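Local coordinates for alpha-galactosidase 1 (PDB 3LRK), which hydrolyses terminal, non-reducing alpha-D-galactose residues from alpha-D-galactosides, including galactose oligosaccharides, galactomannans and galactolipids, at residues N94-V99 with F110-S115; H102-S107 with R142-K147; A451-T456 with A463-R468. The protein carries 1 engineered substitution. One frame throughout, in Å; residues are numbered along the deposited sequence.

Contact 1 (N94-V99 with F110-S115). With NA (sodium ion), chain K.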
loop_
_atom_site.group_PDB
_atom_site.type_symbol
_atom_site.label_atom_id
_atom_site.label_comp_id
_atom_site.label_asym_id
_atom_site.label_seq_id
_atom_site.Cartn_x
_atom_site.Cartn_y
_atom_site.Cartn_z
ATOM N N ASN A 94 -18.593 -41.293 -19.917
ATOM C CA ASN A 94 -17.583 -41.878 -20.800
ATOM C C ASN A 94 -16.150 -41.375 -20.512
ATOM O O ASN A 94 -15.198 -41.729 -21.216
ATOM C CB ASN A 94 -17.989 -41.605 -22.249
ATOM C CG ASN A 94 -19.392 -42.130 -22.561
ATOM O OD1 ASN A 94 -19.639 -43.317 -22.426
ATOM N ND2 ASN A 94 -20.309 -41.241 -22.944
ATOM N N GLY A 95 -15.995 -40.585 -19.454
ATOM C CA GLY A 95 -14.698 -39.978 -19.135
ATOM C C GLY A 95 -14.530 -38.688 -19.927
ATOM O O GLY A 95 -15.334 -38.375 -20.809
ATOM N N MET A 96 -13.487 -37.928 -19.607
ATOM C CA MET A 96 -13.256 -36.644 -20.258
ATOM C C MET A 96 -12.622 -36.803 -21.640
ATOM O O MET A 96 -12.948 -36.058 -22.548
ATOM C CB MET A 96 -12.385 -35.738 -19.366
ATOM C CG MET A 96 -12.960 -35.535 -17.938
ATOM S SD MET A 96 -14.748 -35.220 -17.867
ATOM C CE MET A 96 -14.891 -33.742 -18.828
ATOM N N GLY A 97 -11.722 -37.776 -21.791
ATOM C CA GLY A 97 -11.008 -37.980 -23.059
ATOM C C GLY A 97 -11.987 -38.213 -24.199
ATOM O O GLY A 97 -11.766 -37.772 -25.318
ATOM N N HIS A 98 -13.084 -38.900 -23.898
ATOM C CA HIS A 98 -14.148 -39.116 -24.883
ATOM C C HIS A 98 -14.861 -37.825 -25.329
ATOM O O HIS A 98 -15.259 -37.694 -26.501
ATOM C CB HIS A 98 -15.159 -40.132 -24.357
ATOM C CG HIS A 98 -16.055 -40.677 -25.420
ATOM N ND1 HIS A 98 -15.579 -41.433 -26.471
ATOM C CD2 HIS A 98 -17.388 -40.556 -25.616
ATOM C CE1 HIS A 98 -16.581 -41.767 -27.260
ATOM N NE2 HIS A 98 -17.690 -41.258 -26.756
ATOM N N VAL A 99 -15.025 -36.881 -24.403
ATOM C CA VAL A 99 -15.541 -35.539 -24.740
ATOM C C VAL A 99 -14.548 -34.820 -25.667
ATOM O O VAL A 99 -14.946 -34.247 -26.677
ATOM C CB VAL A 99 -15.806 -34.674 -23.474
ATOM C CG1 VAL A 99 -16.431 -33.297 -23.840
ATOM C CG2 VAL A 99 -16.677 -35.431 -22.472
ATOM N N PHE A 110 -10.429 -28.475 -26.660
ATOM C CA PHE A 110 -11.096 -28.781 -25.386
ATOM C C PHE A 110 -10.357 -28.122 -24.215
ATOM O O PHE A 110 -9.156 -28.333 -24.034
ATOM C CB PHE A 110 -11.163 -30.304 -25.203
ATOM C CG PHE A 110 -11.873 -30.763 -23.936
ATOM C CD1 PHE A 110 -12.972 -30.067 -23.426
ATOM C CD2 PHE A 110 -11.458 -31.919 -23.288
ATOM C CE1 PHE A 110 -13.631 -30.502 -22.273
ATOM C CE2 PHE A 110 -12.117 -32.369 -22.128
ATOM C CZ PHE A 110 -13.206 -31.652 -21.631
ATOM N N GLY A 111 -11.086 -27.312 -23.452
ATOM C CA GLY A 111 -10.559 -26.687 -22.243
ATOM C C GLY A 111 -11.165 -27.295 -20.989
ATOM O O GLY A 111 -12.338 -27.693 -20.975
ATOM N N MET A 112 -10.349 -27.389 -19.943
ATOM C CA MET A 112 -10.796 -27.859 -18.628
ATOM C C MET A 112 -10.365 -26.880 -17.536
ATOM O O MET A 112 -9.719 -25.874 -17.820
ATOM C CB MET A 112 -10.313 -29.290 -18.349
ATOM C CG MET A 112 -11.225 -30.342 -18.995
ATOM S SD MET A 112 -10.995 -32.035 -18.450
ATOM C CE MET A 112 -11.796 -31.982 -16.853
ATOM N N TYR A 113 -10.743 -27.175 -16.297
ATOM C CA TYR A 113 -10.606 -26.226 -15.200
ATOM C C TYR A 113 -10.063 -26.884 -13.922
ATOM O O TYR A 113 -10.421 -28.013 -13.574
ATOM C CB TYR A 113 -11.964 -25.550 -14.945
ATOM C CG TYR A 113 -12.071 -24.785 -13.639
ATOM C CD1 TYR A 113 -12.371 -25.450 -12.448
ATOM C CD2 TYR A 113 -11.904 -23.392 -13.598
ATOM C CE1 TYR A 113 -12.462 -24.765 -11.245
ATOM C CE2 TYR A 113 -12.006 -22.694 -12.392
ATOM C CZ TYR A 113 -12.285 -23.391 -11.222
ATOM O OH TYR A 113 -12.388 -22.727 -10.006
ATOM N N SER A 114 -9.177 -26.164 -13.241
ATOM C CA SER A 114 -8.847 -26.470 -11.864
ATOM C C SER A 114 -8.538 -25.184 -11.103
ATOM O O SER A 114 -8.769 -24.080 -11.610
ATOM C CB SER A 114 -7.682 -27.467 -11.783
ATOM O OG SER A 114 -7.669 -28.064 -10.500
ATOM N N SER A 115 -8.059 -25.332 -9.872
ATOM C CA SER A 115 -7.648 -24.188 -9.058
ATOM C C SER A 115 -6.295 -24.476 -8.448
ATOM O O SER A 115 -6.021 -25.610 -8.055
ATOM C CB SER A 115 -8.670 -23.914 -7.942
ATOM O OG SER A 115 -8.345 -22.744 -7.206
HETATM NA NA NA K . -19.662 -40.686 -27.793
#
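M96, at the start of helix 96-105, meets F110 and M112 of the strand that follows it, and V99, one turn further on, completes a contact whose side-chain touches are all apolar. Everything tight lies here. The M96 chain is bent at both chi2 and chi3, a double bend that brings its methyl CE in the plane of the F110 ring to the outer rim, 3.9 Å from CZ. V99 comes from another side: its CG1 lies over one face of the same ring, 4.2 Å from CZ. The carbonyl oxygen of M96 approaches F110 CE2 obliquely at 3.8 Å. Next along the strand, M112 lies against the stem of M96, with M112 CE 3.9 Å from M96 CG and M112 SD 4.0 Å from the same carbon. No hydrogen bond crosses between the segments, so van der Waals packing of four buried residues, with one backbone carbonyl, makes the direct contact.

The other side of the helix start is quite different. N94 is exposed and gives its ND2 to E46. At G95, with phi at 85°, a side chain would jam against the carbonyl oxygen of N94. H98 leaves the helix on the side away from the strand; CG anti to the backbone N (chi1 -165°) then extends the imidazole to the sodium ion, which NE2 binds at 2.3 Å together with H102.

This is helix-on-strand packing in the (beta/alpha)8 barrel of a family 27 glycosidase. F110 and M112 face the outer helical layer, whereas Y113 between M112 and S114 bonds through OH to the nucleophile D149. V99 leans on helix 46-58, M96 and M112 on helix 131-140, and the strand runs between 68-70 and 145-149.

Contact 2 (H102-S107 with R142-K147). With NA (sodium ion), chain K; NAG (2-acetamido-2-deoxy-beta-D-glucopyranose), chain D.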
loop_
_atom_site.group_PDB
_atom_site.type_symbol
_atom_site.label_atom_id
_atom_site.label_comp_id
_atom_site.label_asym_id
_atom_site.label_seq_id
_atom_site.Cartn_x
_atom_site.Cartn_y
_atom_site.Cartn_z
ATOM N N HIS A 102 -14.772 -36.235 -29.370
ATOM C CA HIS A 102 -15.928 -35.624 -30.049
ATOM C C HIS A 102 -15.659 -34.183 -30.461
ATOM O O HIS A 102 -15.978 -33.775 -31.587
ATOM C CB HIS A 102 -17.154 -35.656 -29.135
ATOM C CG HIS A 102 -17.947 -36.915 -29.224
ATOM N ND1 HIS A 102 -18.472 -37.373 -30.412
ATOM C CD2 HIS A 102 -18.331 -37.800 -28.275
ATOM C CE1 HIS A 102 -19.138 -38.492 -30.195
ATOM N NE2 HIS A 102 -19.073 -38.768 -28.906
ATOM N N LEU A 103 -15.071 -33.404 -29.551
ATOM C CA LEU A 103 -14.710 -32.022 -29.860
ATOM C C LEU A 103 -13.687 -31.938 -30.996
ATOM O O LEU A 103 -13.893 -31.199 -31.960
ATOM C CB LEU A 103 -14.242 -31.259 -28.603
ATOM C CG LEU A 103 -15.341 -31.048 -27.543
ATOM C CD1 LEU A 103 -14.783 -30.465 -26.237
ATOM C CD2 LEU A 103 -16.463 -30.164 -28.074
ATOM N N HIS A 104 -12.607 -32.712 -30.891
ATOM C CA HIS A 104 -11.553 -32.714 -31.905
ATOM C C HIS A 104 -12.072 -33.173 -33.273
ATOM O O HIS A 104 -11.650 -32.656 -34.308
ATOM C CB HIS A 104 -10.371 -33.586 -31.457
ATOM C CG HIS A 104 -9.668 -33.063 -30.237
ATOM N ND1 HIS A 104 -8.977 -33.878 -29.365
ATOM C CD2 HIS A 104 -9.573 -31.809 -29.735
ATOM C CE1 HIS A 104 -8.470 -33.146 -28.388
ATOM N NE2 HIS A 104 -8.816 -31.886 -28.591
ATOM N N ASN A 105 -12.994 -34.129 -33.264
ATOM C CA ASN A 105 -13.616 -34.612 -34.502
ATOM C C ASN A 105 -14.509 -33.582 -35.196
ATOM O O ASN A 105 -14.858 -33.754 -36.366
ATOM C CB ASN A 105 -14.368 -35.925 -34.265
ATOM C CG ASN A 105 -13.428 -37.119 -34.093
ATOM O OD1 ASN A 105 -12.209 -36.956 -33.957
ATOM N ND2 ASN A 105 -14.006 -38.328 -34.076
ATOM N N ASN A 106 -14.872 -32.515 -34.485
ATOM C CA ASN A 106 -15.567 -31.379 -35.102
ATOM C C ASN A 106 -14.690 -30.119 -35.144
ATOM O O ASN A 106 -15.198 -28.999 -35.232
ATOM C CB ASN A 106 -16.909 -31.112 -34.405
ATOM C CG ASN A 106 -17.891 -30.319 -35.275
ATOM O OD1 ASN A 106 -17.688 -30.128 -36.480
ATOM N ND2 ASN A 106 -18.968 -29.855 -34.653
ATOM N N SER A 107 -13.376 -30.323 -35.104
ATOM C CA SER A 107 -12.372 -29.252 -35.232
ATOM C C SER A 107 -12.441 -28.226 -34.100
ATOM O O SER A 107 -12.128 -27.046 -34.293
ATOM C CB SER A 107 -12.457 -28.562 -36.604
ATOM O OG SER A 107 -12.216 -29.492 -37.646
ATOM N N ARG A 142 -6.604 -35.689 -23.082
ATOM C CA ARG A 142 -6.465 -35.004 -24.387
ATOM C C ARG A 142 -7.020 -33.578 -24.387
ATOM O O ARG A 142 -7.565 -33.087 -25.378
ATOM C CB ARG A 142 -7.045 -35.882 -25.519
ATOM C CG ARG A 142 -6.327 -37.229 -25.578
ATOM C CD ARG A 142 -6.915 -38.177 -26.601
ATOM N NE ARG A 142 -8.193 -38.789 -26.217
ATOM C CZ ARG A 142 -8.336 -39.785 -25.342
ATOM N NH1 ARG A 142 -7.289 -40.277 -24.692
ATOM N NH2 ARG A 142 -9.536 -40.301 -25.115
ATOM N N VAL A 143 -6.826 -32.918 -23.248
ATOM C CA VAL A 143 -7.201 -31.531 -23.018
ATOM C C VAL A 143 -6.201 -30.585 -23.711
ATOM O O VAL A 143 -5.020 -30.875 -23.757
ATOM C CB VAL A 143 -7.242 -31.276 -21.477
ATOM C CG1 VAL A 143 -7.376 -29.785 -21.140
ATOM C CG2 VAL A 143 -8.379 -32.083 -20.845
ATOM N N ASP A 144 -6.689 -29.461 -24.237
ATOM C CA ASP A 144 -5.856 -28.503 -25.001
ATOM C C ASP A 144 -5.651 -27.155 -24.330
ATOM O O ASP A 144 -4.903 -26.317 -24.848
ATOM C CB ASP A 144 -6.470 -28.253 -26.383
ATOM C CG ASP A 144 -6.811 -29.535 -27.106
ATOM O OD1 ASP A 144 -5.892 -30.343 -27.382
ATOM O OD2 ASP A 144 -8.010 -29.744 -27.366
ATOM N N TYR A 145 -6.320 -26.946 -23.190
ATOM C CA TYR A 145 -6.431 -25.635 -22.548
ATOM C C TYR A 145 -6.784 -25.852 -21.081
ATOM O O TYR A 145 -7.633 -26.686 -20.755
ATOM C CB TYR A 145 -7.533 -24.852 -23.263
ATOM C CG TYR A 145 -7.881 -23.440 -22.803
ATOM C CD1 TYR A 145 -8.556 -23.204 -21.598
ATOM C CD2 TYR A 145 -7.602 -22.345 -23.628
ATOM C CE1 TYR A 145 -8.924 -21.892 -21.221
ATOM C CE2 TYR A 145 -7.948 -21.059 -23.265
ATOM C CZ TYR A 145 -8.607 -20.830 -22.061
ATOM O OH TYR A 145 -8.949 -19.536 -21.715
ATOM N N LEU A 146 -6.133 -25.105 -20.194
ATOM C CA LEU A 146 -6.471 -25.166 -18.761
ATOM C C LEU A 146 -6.729 -23.780 -18.214
ATOM O O LEU A 146 -5.856 -22.906 -18.284
ATOM C CB LEU A 146 -5.356 -25.854 -17.950
ATOM C CG LEU A 146 -5.578 -26.000 -16.427
ATOM C CD1 LEU A 146 -6.770 -26.902 -16.105
ATOM C CD2 LEU A 146 -4.301 -26.511 -15.741
ATOM N N LYS A 147 -7.924 -23.575 -17.663
ATOM C CA LYS A 147 -8.210 -22.370 -16.884
ATOM C C LYS A 147 -7.879 -22.682 -15.413
ATOM O O LYS A 147 -8.374 -23.663 -14.853
ATOM C CB LYS A 147 -9.669 -21.939 -17.084
ATOM C CG LYS A 147 -10.150 -20.889 -16.098
ATOM C CD LYS A 147 -11.606 -20.538 -16.291
ATOM C CE LYS A 147 -12.073 -19.651 -15.150
ATOM N NZ LYS A 147 -13.423 -19.076 -15.386
HETATM NA NA NA K . -19.662 -40.686 -27.793
HETATM C C1 NAG D . -13.081 -39.438 -34.177
HETATM C C2 NAG D . -13.805 -40.670 -33.643
HETATM C C3 NAG D . -12.888 -41.893 -33.715
HETATM C C4 NAG D . -12.305 -42.076 -35.121
HETATM C C5 NAG D . -11.770 -40.755 -35.673
HETATM C C6 NAG D . -11.463 -40.864 -37.164
HETATM C C7 NAG D . -15.505 -39.996 -32.001
HETATM C C8 NAG D . -15.906 -40.005 -30.556
HETATM N N2 NAG D . -14.285 -40.464 -32.285
HETATM O O3 NAG D . -13.598 -43.050 -33.336
HETATM O O4 NAG D . -11.266 -43.041 -35.093
HETATM O O5 NAG D . -12.703 -39.697 -35.517
HETATM O O6 NAG D . -10.537 -39.840 -37.455
HETATM O O7 NAG D . -16.280 -39.564 -32.857
#
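H104 and D144 both carry CG anti to their own carbonyl carbon, at chi1 -65° and -50°, and these turns send imidazole and carboxylate toward each other from opposite directions. H104 NE2 donates to D144 OD2 over 2.6 Å, nearly straight at 167°. The oxygen lies close to the ring plane and uses its syn lone pair, although the carboxylate itself is twisted well out of that plane. At the same ring edge, H104 CE1 reaches the carbonyl oxygen of R142 at 3.1 Å. D144 OD2 also accepts F110 N, while OD1 forms a salt bridge with R179, so the aspartate probably stays ionised. The guanidinium of R142 goes to D101 instead.

Elsewhere on the helix end, N105 ND2 bears the N-linked sugar. The sugar's acetamido methyl C8 lies over the face of the H102 ring, 3.6 Å from CE1, and H102 NE2 binds the sodium ion.

In the barrel, the H104-D144 bond ties the C-terminal end of helix 96-105 to the lead-in of strand 145-149. Schellman turns at S107 and R142 end helices 96-105 and 131-140, and strands 109-115 and 182-185 flank 145-149.

Contact 3 (A451-T456 with A463-R468)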
loop_
_atom_site.group_PDB
_atom_site.type_symbol
_atom_site.label_atom_id
_atom_site.label_comp_id
_atom_site.label_asym_id
_atom_site.label_seq_id
_atom_site.Cartn_x
_atom_site.Cartn_y
_atom_site.Cartn_z
ATOM N N ALA A 451 -7.897 19.129 -39.383
ATOM C CA ALA A 451 -9.338 18.882 -39.292
ATOM C C ALA A 451 -9.706 18.072 -38.039
ATOM O O ALA A 451 -8.842 17.438 -37.425
ATOM C CB ALA A 451 -9.827 18.180 -40.544
ATOM N N ILE A 452 -10.981 18.099 -37.654
ATOM C CA ILE A 452 -11.433 17.271 -36.532
ATOM C C ILE A 452 -12.429 16.190 -36.968
ATOM O O ILE A 452 -13.251 16.410 -37.861
ATOM C CB ILE A 452 -11.957 18.102 -35.300
ATOM C CG1 ILE A 452 -13.454 18.411 -35.402
ATOM C CG2 ILE A 452 -11.120 19.381 -35.083
ATOM C CD1 ILE A 452 -14.115 18.679 -34.058
ATOM N N LEU A 453 -12.308 15.012 -36.358
ATOM C CA LEU A 453 -13.283 13.939 -36.521
ATOM C C LEU A 453 -14.403 14.153 -35.501
ATOM O O LEU A 453 -14.161 14.142 -34.298
ATOM C CB LEU A 453 -12.605 12.568 -36.339
ATOM C CG LEU A 453 -13.393 11.276 -36.057
ATOM C CD1 LEU A 453 -14.542 11.049 -37.031
ATOM C CD2 LEU A 453 -12.450 10.074 -36.062
ATOM N N ASN A 454 -15.616 14.386 -35.999
ATOM C CA ASN A 454 -16.794 14.592 -35.157
ATOM C C ASN A 454 -17.810 13.473 -35.364
ATOM O O ASN A 454 -18.058 13.066 -36.503
ATOM C CB ASN A 454 -17.444 15.952 -35.455
ATOM C CG ASN A 454 -17.949 16.067 -36.898
ATOM O OD1 ASN A 454 -17.164 16.020 -37.853
ATOM N ND2 ASN A 454 -19.268 16.218 -37.059
ATOM N N THR A 455 -18.370 12.962 -34.268
ATOM C CA THR A 455 -19.442 11.965 -34.330
ATOM C C THR A 455 -20.346 12.125 -33.127
ATOM O O THR A 455 -19.958 12.723 -32.132
ATOM C CB THR A 455 -18.922 10.506 -34.285
ATOM O OG1 THR A 455 -17.570 10.441 -34.757
ATOM C CG2 THR A 455 -19.824 9.584 -35.112
ATOM N N THR A 456 -21.545 11.567 -33.225
ATOM C CA THR A 456 -22.456 11.467 -32.099
ATOM C C THR A 456 -22.412 10.026 -31.603
ATOM O O THR A 456 -22.554 9.090 -32.396
ATOM C CB THR A 456 -23.893 11.857 -32.509
ATOM O OG1 THR A 456 -23.911 13.231 -32.913
ATOM C CG2 THR A 456 -24.878 11.657 -31.350
ATOM N N ALA A 463 -18.076 4.759 -30.745
ATOM C CA ALA A 463 -17.684 4.878 -32.144
ATOM C C ALA A 463 -16.366 4.129 -32.305
ATOM O O ALA A 463 -15.343 4.491 -31.712
ATOM C CB ALA A 463 -17.538 6.345 -32.555
ATOM N N PHE A 464 -16.391 3.078 -33.112
ATOM C CA PHE A 464 -15.241 2.184 -33.238
ATOM C C PHE A 464 -14.741 2.188 -34.688
ATOM O O PHE A 464 -15.421 1.680 -35.582
ATOM C CB PHE A 464 -15.655 0.778 -32.781
ATOM C CG PHE A 464 -14.507 -0.109 -32.372
ATOM C CD1 PHE A 464 -13.514 0.347 -31.503
ATOM C CD2 PHE A 464 -14.444 -1.422 -32.830
ATOM C CE1 PHE A 464 -12.467 -0.485 -31.125
ATOM C CE2 PHE A 464 -13.396 -2.264 -32.449
ATOM C CZ PHE A 464 -12.415 -1.791 -31.592
ATOM N N TYR A 465 -13.561 2.768 -34.908
ATOM C CA TYR A 465 -13.038 2.989 -36.266
ATOM C C TYR A 465 -11.719 2.307 -36.588
ATOM O O TYR A 465 -10.857 2.136 -35.720
ATOM C CB TYR A 465 -12.815 4.480 -36.534
ATOM C CG TYR A 465 -13.999 5.380 -36.314
ATOM C CD1 TYR A 465 -13.907 6.453 -35.434
ATOM C CD2 TYR A 465 -15.204 5.173 -36.986
ATOM C CE1 TYR A 465 -14.978 7.308 -35.224
ATOM C CE2 TYR A 465 -16.292 6.021 -36.775
ATOM C CZ TYR A 465 -16.163 7.088 -35.896
ATOM O OH TYR A 465 -17.215 7.938 -35.671
ATOM N N ARG A 466 -11.556 1.970 -37.866
ATOM C CA ARG A 466 -10.257 1.626 -38.417
ATOM C C ARG A 466 -9.840 2.734 -39.389
ATOM O O ARG A 466 -10.584 3.064 -40.313
ATOM C CB ARG A 466 -10.292 0.260 -39.111
ATOM C CG ARG A 466 -8.917 -0.258 -39.504
ATOM C CD ARG A 466 -8.929 -1.723 -39.914
ATOM N NE ARG A 466 -7.572 -2.164 -40.225
ATOM C CZ ARG A 466 -7.050 -3.339 -39.882
ATOM N NH1 ARG A 466 -7.770 -4.224 -39.205
ATOM N NH2 ARG A 466 -5.792 -3.623 -40.202
ATOM N N LEU A 467 -8.669 3.324 -39.150
ATOM C CA LEU A 467 -8.111 4.345 -40.043
ATOM C C LEU A 467 -7.095 3.736 -40.995
ATOM O O LEU A 467 -6.238 2.956 -40.583
ATOM C CB LEU A 467 -7.461 5.500 -39.259
ATOM C CG LEU A 467 -8.279 6.427 -38.340
ATOM C CD1 LEU A 467 -7.665 7.820 -38.298
ATOM C CD2 LEU A 467 -9.741 6.534 -38.719
ATOM N N ARG A 468 -7.196 4.099 -42.274
ATOM C CA ARG A 468 -6.312 3.568 -43.313
ATOM C C ARG A 468 -5.723 4.731 -44.108
ATOM O O ARG A 468 -6.406 5.736 -44.318
ATOM C CB ARG A 468 -7.069 2.623 -44.258
ATOM C CG ARG A 468 -7.901 1.545 -43.567
ATOM C CD ARG A 468 -8.258 0.422 -44.524
ATOM N NE ARG A 468 -7.076 -0.355 -44.899
ATOM C CZ ARG A 468 -7.032 -1.243 -45.887
ATOM N NH1 ARG A 468 -8.113 -1.490 -46.622
ATOM N NH2 ARG A 468 -5.899 -1.888 -46.138
#
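L453 and T455 both reach the ring of Y465, in a contact between two layers of the C-terminal beta sandwich: strand 453-457 pairs with 367-371, whereas 461-469 belongs to the larger antiparallel sheet. L453 comes first. With CG anti to its backbone N (chi1 162°), it drops CD2 obliquely against the tyrosine, 3.8 Å from Y465 CE1 and 4.0 Å from Y465 CD1. N454 turns away from the other layer. T455 then faces inward again, and its OG1 approaches Y465 OH from the opposite direction and at a bend. Its chi1, at -25°, lies well off a staggered value and T455 CG2 also comes close to Y465 OH, so the exact rotation of this side chain is doubtful. T456 turns away once more and touches S366.

Y465 thus reaches from the larger sheet to the other layer, its ring packed by L453 on the way and its hydroxyl bonded to T455. A phenylalanine here would probably keep the leucine contact but leave the T455 hydroxyl without this bonding partner at the inner side of its strand. I393 of the adjoining strand 391-395 touches both L453 and Y465, and Y465 pairs through its backbone with V357. T455 OG1 lies in the plane of the Y465 ring, 2.7 Å from Y465 OH, and either hydroxyl could be the donor.

How the contacts relate
From the N terminus, contact 1 comes first: it closes the short excursion through helix 96-105 by folding the helix start back on strand 109-115. Contact 2 opens inside that excursion, at the end of the same helix, and closes only at 142-147, so the two cross along the chain. Together they fix both ends of one helix against adjacent barrel strands; probable backbone hydrogen bonds, F110 with D144 and M112 with K147, run between them, and both touch the same sodium ion. Contact 3 follows in series, about 40 Å from contact 2 between centres, and closes the last turn of the C-terminal sandwich, joining its two sheets.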